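Local coordinates for putative adenylate cyclase (Vibrio parahaemolyticus, PDB 2ACA), which is probably a class IV-like adenylate cyclase of the CYTH family, which would make cyclic AMP from ATP, though its activity is not established, at residues Q8-K16 against K78-E86; W46-L55 against Q97-E106. All blocks are in the same frame, centred on the assembly; numbering follows the deposited sequence.

Both contacts reach the same antiparallel sheet, and their segments alternate along the chain. In contact 1 the outermost strands 11-19 and 85-89 meet; in contact 2 the end of strand 35-49 meets the end of helix 93-102 and the start of strand 106-120. Their centres lie about 21 Å apart and their nearest atoms about 7 Å, without touching. Strand 85-89 of contact 1 is followed in the chain by helix 93-102 of contact 2. Both contacts touch the second subunit: Ser-98 of contact 2 hydrogen-bonds Glu-86 of the second subunit, and the reciprocal bond, from Glu-86 of contact 1 to Ser-98 of the second subunit, is weak. Contact 1 borders a phosphate ion, probably from the crystallisation liquor, consistent with the anion-binding tunnel of CYTH proteins.

Contact 1 of 2, residues Q8-K16 against K78-E86; sequences QGQFEVELK and KGPEADRCE. With PO4 (phosphate ion), chain C.
The guanidinium of Arg-84 receives Gln-10 OE1 over one face, with the amide plane turned 52° from it, while at its edge sit the carboxylate of Glu-86 and Glu-81 OE2, the latter in a long ion pair with NH1. Gln-10 OE1 comes within 3.1 Å of Arg-84 NE, but at an angle too poor for a hydrogen bond. Two nitrogens of Arg-84 instead converge on one oxygen in a salt bridge of two hydrogen bonds: NE reaches Glu-86 OE2 at 3.0 Å and NH2 reaches it at 2.7 Å, which holds the guanidinium edge-on to Glu-86. The amide of Gln-10 stacks on that carboxylate. Phe-11 carries Gln-10 CB over one ring face, and Asp-83 OD2 approaches the ring obliquely, 3.7 Å from CD1. Two backbone bonds flank the single bridge between Phe-11 and Arg-84: Cys-85 N to Gln-10 O and Glu-12 N to Asp-83 O, both 2.9 Å. Glu-12 stretches out (chi1 177°, CG trans to N) and brings OE2 to 3.5 Å from Lys-78 NZ, a salt bridge, and to 3.4 Å from Cys-85 SG. Lys-16 NZ holds the phosphate weakly. A single bridge joining the two outermost strands at their beginnings, beside charged groups near an anion, is consistent with the closed tunnel fold of CYTH proteins.

Contact 2 of 2, residues W46-L55 against Q97-E106; sequences WFYDTPQRTL and QSMLENMGYE
A Schellman motif ends helix 93-102 beside the last residues of strand 35-49: Gly-104, at positive phi, is its C-prime residue, and Tyr-105 N returns to Leu-100 O. Packed against this helix end is Tyr-48, whose ring takes Leu-100 CD1 over one face, 3.8 Å from the centroid and 11° off the normal, a CH-pi contact. Tyr-48 OH lies 3.3 Å from Gln-97 CG, and a water links this hydroxyl to Glu-101 OE2. Gln-97, extended beyond CG, sets OE1 over one face of the Trp-46 indole, 3.6 Å from CE2, with the amide plane nearly upright at 84°. Beyond the turn, the chain enters strand 106-120 and pairs antiparallel with strand 35-49 in the CYTH sheet: Asp-49 and Glu-106 form a hydrogen-bonded pair, Glu-106 N to Asp-49 O at 2.9 Å and Asp-49 N to Glu-106 O at 3.1 Å. The Tyr-105 ring meets Thr-50 CG2 and Leu-55 CD1 obliquely through CE1. Asp-49 OD1 accepts from Thr-50 N on its anti side and Leu-55 N on its syn side, tying the strand end to the start of helix 54-57. Arg-53 NH1 reaches Glu-106 OE2 at 3.1 Å in a salt bridge, from above the carboxylate plane.

Contact 1 of 2, residues Q8-K16 against K78-E86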
loop_
_atom_site.group_PDB
_atom_site.type_symbol
_atom_site.label_atom_id
_atom_site.label_comp_id
_atom_site.label_asym_id
_atom_site.label_seq_id
_atom_site.Cartn_x
_atom_site.Cartn_y
_atom_site.Cartn_z
ATOM N N GLN A 8 4.918 18.987 -0.341
ATOM C CA GLN A 8 3.578 18.346 -0.469
ATOM C C GLN A 8 3.561 16.966 0.184
ATOM O O GLN A 8 4.030 15.987 -0.403
ATOM C CB GLN A 8 3.193 18.238 -1.951
ATOM C CG GLN A 8 2.592 19.522 -2.529
ATOM C CD GLN A 8 2.603 19.575 -4.054
ATOM O OE1 GLN A 8 2.135 18.658 -4.730
ATOM N NE2 GLN A 8 3.137 20.664 -4.600
ATOM N N GLY A 9 3.019 16.895 1.400
ATOM C CA GLY A 9 2.952 15.628 2.106
ATOM C C GLY A 9 2.148 15.564 3.397
ATOM O O GLY A 9 0.969 15.924 3.445
ATOM N N GLN A 10 2.822 15.107 4.449
ATOM C CA GLN A 10 2.256 14.906 5.785
ATOM C C GLN A 10 1.321 15.967 6.383
ATOM O O GLN A 10 0.542 15.662 7.289
ATOM C CB GLN A 10 3.398 14.622 6.776
ATOM C CG GLN A 10 2.944 14.197 8.172
ATOM C CD GLN A 10 4.098 13.838 9.091
ATOM O OE1 GLN A 10 3.890 13.395 10.222
ATOM N NE2 GLN A 10 5.320 14.031 8.611
ATOM N N PHE A 11 1.367 17.197 5.886
ATOM C CA PHE A 11 0.515 18.238 6.459
ATOM C C PHE A 11 -0.420 18.854 5.437
ATOM O O PHE A 11 0.011 19.514 4.494
ATOM C CB PHE A 11 1.400 19.290 7.127
ATOM C CG PHE A 11 2.412 18.692 8.069
ATOM C CD1 PHE A 11 1.989 17.858 9.103
ATOM C CD2 PHE A 11 3.780 18.884 7.884
ATOM C CE1 PHE A 11 2.911 17.219 9.936
ATOM C CE2 PHE A 11 4.701 18.248 8.712
ATOM C CZ PHE A 11 4.265 17.415 9.737
ATOM N N GLU A 12 -1.712 18.641 5.659
ATOM C CA GLU A 12 -2.748 19.104 4.751
ATOM C C GLU A 12 -3.772 20.029 5.399
ATOM O O GLU A 12 -4.552 19.594 6.244
ATOM C CB GLU A 12 -3.464 17.874 4.181
ATOM C CG GLU A 12 -4.639 18.155 3.256
ATOM C CD GLU A 12 -5.452 16.906 2.946
ATOM O OE1 GLU A 12 -6.281 16.938 2.010
ATOM O OE2 GLU A 12 -5.274 15.883 3.642
ATOM N N VAL A 13 -3.761 21.304 5.020
ATOM C CA VAL A 13 -4.750 22.232 5.548
ATOM C C VAL A 13 -5.897 22.142 4.552
ATOM O O VAL A 13 -5.682 22.193 3.336
ATOM C CB VAL A 13 -4.228 23.688 5.617
ATOM C CG1 VAL A 13 -3.136 23.801 6.661
ATOM C CG2 VAL A 13 -3.698 24.121 4.271
ATOM N N GLU A 14 -7.113 21.999 5.067
ATOM C CA GLU A 14 -8.284 21.849 4.217
ATOM C C GLU A 14 -9.504 22.530 4.813
ATOM O O GLU A 14 -9.762 22.416 6.007
ATOM C CB GLU A 14 -8.577 20.357 4.042
ATOM C CG GLU A 14 -9.724 20.007 3.126
ATOM C CD GLU A 14 -10.072 18.534 3.208
ATOM O OE1 GLU A 14 -10.655 17.990 2.243
ATOM O OE2 GLU A 14 -9.765 17.913 4.249
ATOM N N LEU A 15 -10.245 23.244 3.972
ATOM C CA LEU A 15 -11.465 23.920 4.401
ATOM C C LEU A 15 -12.607 23.325 3.602
ATOM O O LEU A 15 -12.543 23.273 2.376
ATOM C CB LEU A 15 -11.390 25.425 4.128
ATOM C CG LEU A 15 -10.521 26.262 5.065
ATOM C CD1 LEU A 15 -9.104 25.729 5.068
ATOM C CD2 LEU A 15 -10.534 27.712 4.615
ATOM N N LYS A 16 -13.650 22.881 4.291
ATOM C CA LYS A 16 -14.785 22.283 3.614
ATOM C C LYS A 16 -15.949 23.253 3.579
ATOM O O LYS A 16 -16.232 23.941 4.558
ATOM C CB LYS A 16 -15.229 21.001 4.320
ATOM C CG LYS A 16 -16.300 20.212 3.554
ATOM C CD LYS A 16 -17.034 19.222 4.461
ATOM C CE LYS A 16 -16.074 18.400 5.317
ATOM N NZ LYS A 16 -15.561 17.177 4.650
ATOM N N LYS A 78 -5.231 9.463 8.714
ATOM C CA LYS A 78 -5.371 10.849 9.141
ATOM C C LYS A 78 -5.239 10.958 10.647
ATOM O O LYS A 78 -5.641 10.046 11.378
ATOM C CB LYS A 78 -6.732 11.412 8.719
ATOM C CG LYS A 78 -6.891 11.662 7.227
ATOM C CD LYS A 78 -8.285 12.187 6.911
ATOM C CE LYS A 78 -8.464 12.510 5.433
ATOM N NZ LYS A 78 -7.650 13.683 5.006
ATOM N N GLY A 79 -4.687 12.085 11.102
ATOM C CA GLY A 79 -4.508 12.308 12.530
ATOM C C GLY A 79 -3.197 11.741 13.051
ATOM O O GLY A 79 -2.405 11.207 12.270
ATOM N N PRO A 80 -2.933 11.837 14.364
ATOM C CA PRO A 80 -3.814 12.456 15.360
ATOM C C PRO A 80 -3.849 13.979 15.252
ATOM O O PRO A 80 -4.866 14.601 15.542
ATOM C CB PRO A 80 -3.222 11.980 16.684
ATOM C CG PRO A 80 -1.762 11.906 16.378
ATOM C CD PRO A 80 -1.752 11.240 15.014
ATOM N N GLU A 81 -2.736 14.576 14.836
ATOM C CA GLU A 81 -2.673 16.025 14.686
ATOM C C GLU A 81 -3.754 16.482 13.707
ATOM O O GLU A 81 -3.948 15.879 12.652
ATOM C CB GLU A 81 -1.291 16.455 14.179
ATOM C CG GLU A 81 -0.154 16.201 15.158
ATOM C CD GLU A 81 0.218 14.731 15.273
ATOM O OE1 GLU A 81 1.082 14.397 16.113
ATOM O OE2 GLU A 81 -0.348 13.910 14.521
ATOM N N ALA A 82 -4.455 17.551 14.072
ATOM C CA ALA A 82 -5.530 18.102 13.255
ATOM C C ALA A 82 -5.239 18.170 11.756
ATOM O O ALA A 82 -6.114 17.881 10.937
ATOM C CB ALA A 82 -5.899 19.490 13.767
ATOM N N ASP A 83 -4.014 18.547 11.403
ATOM C CA ASP A 83 -3.620 18.685 10.004
ATOM C C ASP A 83 -2.691 17.597 9.463
ATOM O O ASP A 83 -2.050 17.792 8.428
ATOM C CB ASP A 83 -2.940 20.037 9.805
ATOM C CG ASP A 83 -1.760 20.229 10.738
ATOM O OD1 ASP A 83 -1.987 20.361 11.959
ATOM O OD2 ASP A 83 -0.609 20.234 10.254
ATOM N N ARG A 84 -2.608 16.459 10.142
ATOM C CA ARG A 84 -1.730 15.394 9.670
ATOM C C ARG A 84 -2.471 14.374 8.816
ATOM O O ARG A 84 -3.498 13.824 9.222
ATOM C CB ARG A 84 -1.055 14.684 10.854
ATOM C CG ARG A 84 -0.033 13.614 10.448
ATOM C CD ARG A 84 0.531 12.882 11.665
ATOM N NE ARG A 84 1.448 11.807 11.291
ATOM C CZ ARG A 84 2.047 10.986 12.155
ATOM N NH1 ARG A 84 1.831 11.109 13.461
ATOM N NH2 ARG A 84 2.865 10.037 11.714
ATOM N N CYS A 85 -1.945 14.130 7.625
ATOM C CA CYS A 85 -2.544 13.164 6.720
ATOM C C CYS A 85 -1.467 12.507 5.871
ATOM O O CYS A 85 -0.709 13.178 5.168
ATOM C CB CYS A 85 -3.572 13.843 5.815
ATOM S SG CYS A 85 -4.363 12.732 4.637
ATOM N N GLU A 86 -1.395 11.187 5.945
ATOM C CA GLU A 86 -0.412 10.463 5.163
ATOM C C GLU A 86 -1.107 9.469 4.247
ATOM O O GLU A 86 -2.172 8.942 4.567
ATOM C CB GLU A 86 0.578 9.755 6.088
ATOM C CG GLU A 86 1.284 10.713 7.033
ATOM C CD GLU A 86 2.422 10.063 7.793
ATOM O OE1 GLU A 86 3.415 9.661 7.150
ATOM O OE2 GLU A 86 2.321 9.955 9.032
HETATM P P PO4 C . -13.015 14.649 5.666
HETATM O O1 PO4 C . -11.759 13.863 5.768
HETATM O O2 PO4 C . -13.231 15.048 4.251
HETATM O O3 PO4 C . -12.911 15.864 6.514
HETATM O O4 PO4 C . -14.159 13.821 6.131
#

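Contact 2 of 2, residues W46-L55 against Q97-E106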
loop_
_atom_site.group_PDB
_atom_site.type_symbol
_atom_site.label_atom_id
_atom_site.label_comp_id
_atom_site.label_asym_id
_atom_site.label_seq_id
_atom_site.Cartn_x
_atom_site.Cartn_y
_atom_site.Cartn_z
ATOM N N TRP A 46 -13.485 2.987 2.554
ATOM C CA TRP A 46 -13.645 1.928 3.534
ATOM C C TRP A 46 -12.830 2.341 4.745
ATOM O O TRP A 46 -11.603 2.417 4.660
ATOM C CB TRP A 46 -13.089 0.615 2.986
ATOM C CG TRP A 46 -13.904 -0.007 1.913
ATOM C CD1 TRP A 46 -14.896 -0.930 2.074
ATOM C CD2 TRP A 46 -13.773 0.200 0.500
ATOM N NE1 TRP A 46 -15.386 -1.320 0.848
ATOM C CE2 TRP A 46 -14.718 -0.639 -0.135
ATOM C CE3 TRP A 46 -12.947 1.010 -0.293
ATOM C CZ2 TRP A 46 -14.861 -0.693 -1.525
ATOM C CZ3 TRP A 46 -13.087 0.956 -1.673
ATOM C CH2 TRP A 46 -14.041 0.108 -2.277
ATOM N N PHE A 47 -13.499 2.628 5.858
ATOM C CA PHE A 47 -12.798 3.018 7.079
ATOM C C PHE A 47 -12.543 1.780 7.936
ATOM O O PHE A 47 -13.433 0.943 8.105
ATOM C CB PHE A 47 -13.616 4.034 7.880
ATOM C CG PHE A 47 -13.846 5.328 7.160
ATOM C CD1 PHE A 47 -14.607 5.366 5.992
ATOM C CD2 PHE A 47 -13.281 6.510 7.636
ATOM C CE1 PHE A 47 -14.799 6.568 5.306
ATOM C CE2 PHE A 47 -13.464 7.714 6.961
ATOM C CZ PHE A 47 -14.225 7.743 5.792
ATOM N N TYR A 48 -11.337 1.682 8.488
ATOM C CA TYR A 48 -10.967 0.538 9.323
ATOM C C TYR A 48 -10.553 0.890 10.737
ATOM O O TYR A 48 -10.120 2.009 11.024
ATOM C CB TYR A 48 -9.807 -0.236 8.701
ATOM C CG TYR A 48 -10.129 -0.925 7.412
ATOM C CD1 TYR A 48 -10.201 -0.213 6.222
ATOM C CD2 TYR A 48 -10.356 -2.297 7.377
ATOM C CE1 TYR A 48 -10.490 -0.849 5.032
ATOM C CE2 TYR A 48 -10.646 -2.942 6.187
ATOM C CZ TYR A 48 -10.711 -2.212 5.022
ATOM O OH TYR A 48 -11.005 -2.836 3.843
ATOM N N ASP A 49 -10.672 -0.103 11.612
ATOM C CA ASP A 49 -10.268 0.029 13.003
ATOM C C ASP A 49 -10.306 -1.350 13.666
ATOM O O ASP A 49 -10.867 -2.294 13.118
ATOM C CB ASP A 49 -11.177 1.004 13.762
ATOM C CG ASP A 49 -10.461 1.663 14.940
ATOM O OD1 ASP A 49 -9.461 1.082 15.420
ATOM O OD2 ASP A 49 -10.891 2.751 15.390
ATOM N N THR A 50 -9.700 -1.462 14.840
ATOM C CA THR A 50 -9.677 -2.726 15.562
ATOM C C THR A 50 -11.009 -2.916 16.281
ATOM O O THR A 50 -11.876 -2.033 16.253
ATOM C CB THR A 50 -8.553 -2.742 16.605
ATOM O OG1 THR A 50 -8.821 -1.756 17.607
ATOM C CG2 THR A 50 -7.211 -2.429 15.950
ATOM N N PRO A 51 -11.198 -4.073 16.932
ATOM C CA PRO A 51 -12.455 -4.317 17.645
ATOM C C PRO A 51 -12.766 -3.274 18.725
ATOM O O PRO A 51 -13.904 -2.820 18.831
ATOM C CB PRO A 51 -12.254 -5.717 18.217
ATOM C CG PRO A 51 -11.424 -6.377 17.151
ATOM C CD PRO A 51 -10.390 -5.305 16.862
ATOM N N GLN A 52 -11.771 -2.882 19.518
ATOM C CA GLN A 52 -12.029 -1.891 20.560
ATOM C C GLN A 52 -11.986 -0.456 20.037
ATOM O O GLN A 52 -12.065 0.497 20.812
ATOM C CB GLN A 52 -11.058 -2.045 21.740
ATOM C CG GLN A 52 -9.587 -1.929 21.392
ATOM C CD GLN A 52 -8.949 -3.276 21.139
ATOM O OE1 GLN A 52 -8.887 -4.119 22.034
ATOM N NE2 GLN A 52 -8.476 -3.489 19.918
ATOM N N ARG A 53 -11.863 -0.308 18.719
ATOM C CA ARG A 53 -11.847 1.009 18.087
ATOM C C ARG A 53 -10.692 1.877 18.571
ATOM O O ARG A 53 -10.859 3.066 18.845
ATOM C CB ARG A 53 -13.182 1.714 18.353
ATOM C CG ARG A 53 -14.392 0.957 17.818
ATOM C CD ARG A 53 -14.386 0.927 16.298
ATOM N NE ARG A 53 -15.587 0.309 15.738
ATOM C CZ ARG A 53 -15.798 -1.002 15.655
ATOM N NH1 ARG A 53 -14.885 -1.856 16.096
ATOM N NH2 ARG A 53 -16.921 -1.461 15.116
ATOM N N THR A 54 -9.516 1.263 18.646
ATOM C CA THR A 54 -8.288 1.914 19.102
ATOM C C THR A 54 -7.883 3.170 18.322
ATOM O O THR A 54 -7.520 4.190 18.915
ATOM C CB THR A 54 -7.139 0.893 19.075
ATOM O OG1 THR A 54 -7.475 -0.185 19.956
ATOM C CG2 THR A 54 -5.818 1.526 19.509
ATOM N N LEU A 55 -7.930 3.094 16.999
ATOM C CA LEU A 55 -7.584 4.240 16.182
ATOM C C LEU A 55 -8.554 5.410 16.420
ATOM O O LEU A 55 -8.136 6.566 16.502
ATOM C CB LEU A 55 -7.585 3.844 14.707
ATOM C CG LEU A 55 -6.486 2.838 14.354
ATOM C CD1 LEU A 55 -6.632 2.406 12.913
ATOM C CD2 LEU A 55 -5.126 3.471 14.600
ATOM N N GLN A 97 -7.236 -4.653 1.411
ATOM C CA GLN A 97 -8.359 -4.932 2.314
ATOM C C GLN A 97 -8.108 -6.226 3.093
ATOM O O GLN A 97 -8.252 -6.276 4.314
ATOM C CB GLN A 97 -9.657 -5.072 1.508
ATOM C CG GLN A 97 -10.101 -3.781 0.820
ATOM C CD GLN A 97 -11.286 -3.990 -0.118
ATOM O OE1 GLN A 97 -12.144 -3.114 -0.262
ATOM N NE2 GLN A 97 -11.330 -5.144 -0.766
ATOM N N SER A 98 -7.720 -7.268 2.366
ATOM C CA SER A 98 -7.462 -8.572 2.962
ATOM C C SER A 98 -6.314 -8.512 3.988
ATOM O O SER A 98 -6.396 -9.107 5.064
ATOM C CB SER A 98 -7.145 -9.576 1.848
ATOM O OG SER A 98 -7.039 -10.892 2.358
HETATM N N MSE A 99 -5.254 -7.776 3.663
HETATM C CA MSE A 99 -4.126 -7.661 4.584
HETATM C C MSE A 99 -4.512 -6.933 5.870
HETATM O O MSE A 99 -4.097 -7.335 6.955
HETATM C CB MSE A 99 -2.948 -6.949 3.911
HETATM C CG MSE A 99 -2.206 -7.800 2.897
HETATM SE SE MSE A 99 -0.621 -6.925 2.151
HETATM C CE MSE A 99 -1.554 -5.880 0.821
ATOM N N LEU A 100 -5.300 -5.866 5.757
ATOM C CA LEU A 100 -5.723 -5.124 6.946
ATOM C C LEU A 100 -6.580 -6.006 7.872
ATOM O O LEU A 100 -6.502 -5.914 9.096
ATOM C CB LEU A 100 -6.510 -3.864 6.554
ATOM C CG LEU A 100 -5.737 -2.659 6.008
ATOM C CD1 LEU A 100 -6.691 -1.475 5.788
ATOM C CD2 LEU A 100 -4.643 -2.284 6.992
ATOM N N GLU A 101 -7.404 -6.864 7.294
ATOM C CA GLU A 101 -8.235 -7.738 8.123
ATOM C C GLU A 101 -7.334 -8.767 8.803
ATOM O O GLU A 101 -7.499 -9.080 9.980
ATOM C CB GLU A 101 -9.300 -8.416 7.263
ATOM C CG GLU A 101 -10.154 -7.399 6.528
ATOM C CD GLU A 101 -11.507 -7.930 6.130
ATOM O OE1 GLU A 101 -12.281 -8.314 7.033
ATOM O OE2 GLU A 101 -11.803 -7.955 4.918
ATOM N N ASN A 102 -6.355 -9.257 8.059
ATOM C CA ASN A 102 -5.414 -10.223 8.595
ATOM C C ASN A 102 -4.631 -9.527 9.720
ATOM O O ASN A 102 -4.196 -10.162 10.679
ATOM C CB ASN A 102 -4.488 -10.693 7.468
ATOM C CG ASN A 102 -3.712 -11.961 7.821
ATOM O OD1 ASN A 102 -3.051 -12.548 6.964
ATOM N ND2 ASN A 102 -3.782 -12.374 9.081
HETATM N N MSE A 103 -4.480 -8.211 9.608
HETATM C CA MSE A 103 -3.770 -7.428 10.622
HETATM C C MSE A 103 -4.660 -7.122 11.823
HETATM O O MSE A 103 -4.271 -6.377 12.723
HETATM C CB MSE A 103 -3.234 -6.126 10.008
HETATM C CG MSE A 103 -1.952 -6.329 9.180
HETATM SE SE MSE A 103 -1.624 -5.007 7.785
HETATM C CE MSE A 103 -0.918 -3.570 8.874
ATOM N N GLY A 104 -5.859 -7.694 11.828
ATOM C CA GLY A 104 -6.775 -7.484 12.934
ATOM C C GLY A 104 -7.744 -6.324 12.792
ATOM O O GLY A 104 -8.465 -6.009 13.734
ATOM N N TYR A 105 -7.769 -5.687 11.627
ATOM C CA TYR A 105 -8.669 -4.556 11.406
ATOM C C TYR A 105 -9.986 -4.976 10.751
ATOM O O TYR A 105 -10.043 -5.980 10.051
ATOM C CB TYR A 105 -7.979 -3.513 10.525
ATOM C CG TYR A 105 -6.828 -2.815 11.212
ATOM C CD1 TYR A 105 -7.059 -1.765 12.098
ATOM C CD2 TYR A 105 -5.507 -3.220 10.994
ATOM C CE1 TYR A 105 -6.002 -1.126 12.757
ATOM C CE2 TYR A 105 -4.440 -2.591 11.648
ATOM C CZ TYR A 105 -4.698 -1.542 12.527
ATOM O OH TYR A 105 -3.661 -0.892 13.166
ATOM N N GLU A 106 -11.037 -4.195 10.986
ATOM C CA GLU A 106 -12.347 -4.467 10.401
ATOM C C GLU A 106 -13.000 -3.179 9.879
ATOM O O GLU A 106 -12.790 -2.100 10.432
ATOM C CB GLU A 106 -13.269 -5.126 11.436
ATOM C CG GLU A 106 -13.420 -4.346 12.729
ATOM C CD GLU A 106 -14.330 -5.046 13.731
ATOM O OE1 GLU A 106 -14.215 -6.282 13.887
ATOM O OE2 GLU A 106 -15.152 -4.361 14.369
HETATM O O HOH W 1 -11.927 -5.265 4.095
#